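Side-chain contact in putative hexulose 6 phosphate synthase (Salmonella typhimurium, PDB 3F4W), which is of unsettled function but belongs to the HUMPS family and adopts a TIM-barrel fold, with two copies of the chain in the assembly: residues I29-P34 with K45-K50. Residues are numbered along the deposited sequence; the frame is centred on the assembly and turned at random.
Sequences IEVGTP and KAIKEK
Ile29, Val31 and Ile47 meet through methyl groups alone; none of the three carries a flat group, so the contact has no faces or edges to assign, and its geometry is that of branches. Ile47 reaches the strand with both branches. Its CG2 lies 4.0 Å from both Ile29 CG2 and Ile29 CD1, so this methyl faces the fork between the two arms of Ile29. The other branch ends in CD1, which comes 3.8 Å from Val31 CG2. The torsions of Ile47 account for this division: CG2 stands anti to the backbone N and CG1 anti to the carbonyl carbon (chi1 -71°), with CD1 extended beyond it, which sends CG2 to Ile29 and CD1 to Val31. These separations, with no hydrogen bond between the segments, identify ordinary van der Waals packing. The backbones stay well apart, 8.4 Å between the CA atoms of Ile29 and Ile47, and 122 Å² is buried in total. All three residues are buried, and the bond from CA to CB of each points toward the other segment, whereas that of Glu30, between Ile29 and Val31 on the strand, points away from the helix; Glu30 is hydrogen-bonded through OE1 to Gln4 NE2. Strand 28-31 lies between the parallel strands 2-7 and 55-62 of the closed barrel, and helix 42-50 packs on its outside within the crossover leading to strand 55-62. Val31 also touches Ala43 and Ile44 of that helix, and Ile47 touches Val56, so Ile47 bridges two adjacent barrel strands.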
ATOM      1  N   ILE A  29     -18.071   3.998   5.430  1.00 15.66           N
ATOM      2  CA  ILE A  29     -17.875   2.943   4.450  1.00 14.58           C
ATOM      3  C   ILE A  29     -16.407   2.928   4.044  1.00 15.95           C
ATOM      4  O   ILE A  29     -15.883   3.924   3.544  1.00 17.03           O
ATOM      5  CB  ILE A  29     -18.752   3.162   3.204  1.00 18.32           C
ATOM      6  CG1 ILE A  29     -20.216   3.342   3.613  1.00 15.48           C
ATOM      7  CG2 ILE A  29     -18.582   2.009   2.220  1.00 15.60           C
ATOM      8  CD1 ILE A  29     -21.160   3.555   2.444  1.00 19.23           C
ATOM      9  N   GLU A  30     -15.738   1.807   4.275  1.00 13.21           N
ATOM     10  CA  GLU A  30     -14.332   1.700   3.919  1.00 14.24           C
ATOM     11  C   GLU A  30     -14.144   0.938   2.609  1.00 16.44           C
ATOM     12  O   GLU A  30     -14.561  -0.211   2.480  1.00 14.34           O
ATOM     13  CB  GLU A  30     -13.529   1.019   5.029  1.00 15.00           C
ATOM     14  CG  GLU A  30     -12.102   0.672   4.612  1.00 15.08           C
ATOM     15  CD  GLU A  30     -11.364  -0.171   5.637  1.00 19.75           C
ATOM     16  OE1 GLU A  30     -11.687  -0.081   6.838  1.00 19.92           O
ATOM     17  OE2 GLU A  30     -10.451  -0.925   5.235  1.00 28.86           O
ATOM     18  N   VAL A  31     -13.521   1.585   1.634  1.00 13.12           N
ATOM     19  CA  VAL A  31     -13.080   0.867   0.447  1.00 13.80           C
ATOM     20  C   VAL A  31     -11.733   0.226   0.774  1.00 14.96           C
ATOM     21  O   VAL A  31     -10.716   0.914   0.858  1.00 14.35           O
ATOM     22  CB  VAL A  31     -12.965   1.802  -0.769  1.00 16.20           C
ATOM     23  CG1 VAL A  31     -12.419   1.051  -1.978  1.00 17.73           C
ATOM     24  CG2 VAL A  31     -14.322   2.413  -1.082  1.00 13.96           C
ATOM     25  N   GLY A  32     -11.743  -1.089   0.982  1.00 14.31           N
ATOM     26  CA  GLY A  32     -10.545  -1.827   1.355  1.00 18.21           C
ATOM     27  C   GLY A  32      -9.447  -1.789   0.308  1.00 16.90           C
ATOM     28  O   GLY A  32      -9.695  -1.466  -0.853  1.00 16.89           O
ATOM     29  N   THR A  33      -8.229  -2.132   0.713  1.00 14.97           N
ATOM     30  CA  THR A  33      -7.077  -2.013  -0.179  1.00 15.99           C
ATOM     31  C   THR A  33      -7.181  -2.850  -1.457  1.00 16.41           C
ATOM     32  O   THR A  33      -6.941  -2.340  -2.546  1.00 15.13           O
ATOM     33  CB  THR A  33      -5.760  -2.340   0.546  1.00 16.53           C
ATOM     34  OG1 THR A  33      -5.708  -1.610   1.775  1.00 15.25           O
ATOM     35  CG2 THR A  33      -4.570  -1.959  -0.322  1.00 14.48           C
ATOM     36  N   PRO A  34      -7.524  -4.142  -1.329  1.00 19.99           N
ATOM     37  CA  PRO A  34      -7.665  -4.977  -2.529  1.00 15.24           C
ATOM     38  C   PRO A  34      -8.798  -4.473  -3.420  1.00 18.41           C
ATOM     39  O   PRO A  34      -8.752  -4.621  -4.643  1.00 16.21           O
ATOM     40  CB  PRO A  34      -8.019  -6.351  -1.957  1.00 18.15           C
ATOM     41  CG  PRO A  34      -7.502  -6.333  -0.563  1.00 19.24           C
ATOM     42  CD  PRO A  34      -7.672  -4.924  -0.090  1.00 19.66           C
ATOM     43  N   LYS A  45     -15.702   6.967  -6.090  1.00 17.83           N
ATOM     44  CA  LYS A  45     -16.650   7.840  -6.770  1.00 15.78           C
ATOM     45  C   LYS A  45     -18.057   7.250  -6.755  1.00 18.16           C
ATOM     46  O   LYS A  45     -19.024   7.933  -6.420  1.00 18.21           O
ATOM     47  CB  LYS A  45     -16.202   8.083  -8.212  1.00 16.92           C
ATOM     48  CG  LYS A  45     -14.858   8.786  -8.336  1.00 20.84           C
ATOM     49  CD  LYS A  45     -14.417   8.895  -9.789  1.00 22.01           C
ATOM     50  CE  LYS A  45     -13.266   9.878  -9.950  1.00 27.41           C
ATOM     51  NZ  LYS A  45     -12.749   9.917 -11.349  1.00 32.13           N
ATOM     52  N   ALA A  46     -18.156   5.974  -7.115  1.00 16.58           N
ATOM     53  CA  ALA A  46     -19.442   5.293  -7.212  1.00 18.48           C
ATOM     54  C   ALA A  46     -20.146   5.189  -5.863  1.00 18.34           C
ATOM     55  O   ALA A  46     -21.347   5.429  -5.759  1.00 16.06           O
ATOM     56  CB  ALA A  46     -19.257   3.910  -7.820  1.00 20.19           C
ATOM     57  N   ILE A  47     -19.399   4.823  -4.831  1.00 20.47           N
ATOM     58  CA  ILE A  47     -19.982   4.661  -3.503  1.00 19.95           C
ATOM     59  C   ILE A  47     -20.402   6.003  -2.905  1.00 20.92           C
ATOM     60  O   ILE A  47     -21.486   6.124  -2.336  1.00 21.96           O
ATOM     61  CB  ILE A  47     -19.018   3.925  -2.558  1.00 18.41           C
ATOM     62  CG1 ILE A  47     -18.915   2.452  -2.965  1.00 18.76           C
ATOM     63  CG2 ILE A  47     -19.475   4.047  -1.112  1.00 19.26           C
ATOM     64  CD1 ILE A  47     -17.820   1.694  -2.245  1.00 19.04           C
ATOM     65  N   LYS A  48     -19.547   7.012  -3.048  1.00 20.52           N
ATOM     66  CA  LYS A  48     -19.833   8.333  -2.499  1.00 21.64           C
ATOM     67  C   LYS A  48     -21.019   8.954  -3.228  1.00 25.30           C
ATOM     68  O   LYS A  48     -21.768   9.746  -2.655  1.00 26.56           O
ATOM     69  CB  LYS A  48     -18.605   9.243  -2.595  1.00 20.53           C
ATOM     70  CG  LYS A  48     -18.749  10.567  -1.864  1.00 21.87           C
ATOM     71  CD  LYS A  48     -18.843  10.380  -0.356  1.00 23.73           C
ATOM     72  CE  LYS A  48     -19.075  11.715   0.342  1.00 24.92           C
ATOM     73  NZ  LYS A  48     -19.113  11.576   1.822  1.00 21.23           N
ATOM     74  N   GLU A  49     -21.186   8.580  -4.492  1.00 29.43           N
ATOM     75  CA  GLU A  49     -22.307   9.053  -5.295  1.00 27.21           C
ATOM     76  C   GLU A  49     -23.621   8.428  -4.836  1.00 30.40           C
ATOM     77  O   GLU A  49     -24.646   9.106  -4.746  1.00 26.22           O
ATOM     78  CB  GLU A  49     -22.065   8.740  -6.773  1.00 30.10           C
ATOM     79  CG  GLU A  49     -23.214   9.105  -7.698  1.00 37.08           C
ATOM     80  CD  GLU A  49     -22.869   8.894  -9.165  1.00 45.48           C
ATOM     81  OE1 GLU A  49     -22.363   7.804  -9.509  1.00 47.11           O
ATOM     82  OE2 GLU A  49     -23.105   9.818  -9.971  1.00 49.44           O
ATOM     83  N   LYS A  50     -23.590   7.132  -4.545  1.00 23.77           N
ATOM     84  CA  LYS A  50     -24.799   6.423  -4.141  1.00 23.81           C
ATOM     85  C   LYS A  50     -25.198   6.757  -2.705  1.00 26.96           C
ATOM     86  O   LYS A  50     -26.382   6.863  -2.392  1.00 26.94           O
ATOM     87  CB  LYS A  50     -24.628   4.910  -4.308  1.00 22.79           C
ATOM     88  CG  LYS A  50     -25.932   4.137  -4.192  1.00 27.30           C
ATOM     89  CD  LYS A  50     -25.726   2.646  -4.346  1.00 25.41           C
ATOM     90  CE  LYS A  50     -27.051   1.907  -4.245  1.00 25.73           C
ATOM     91  NZ  LYS A  50     -26.865   0.436  -4.114  1.00 27.75           N
TER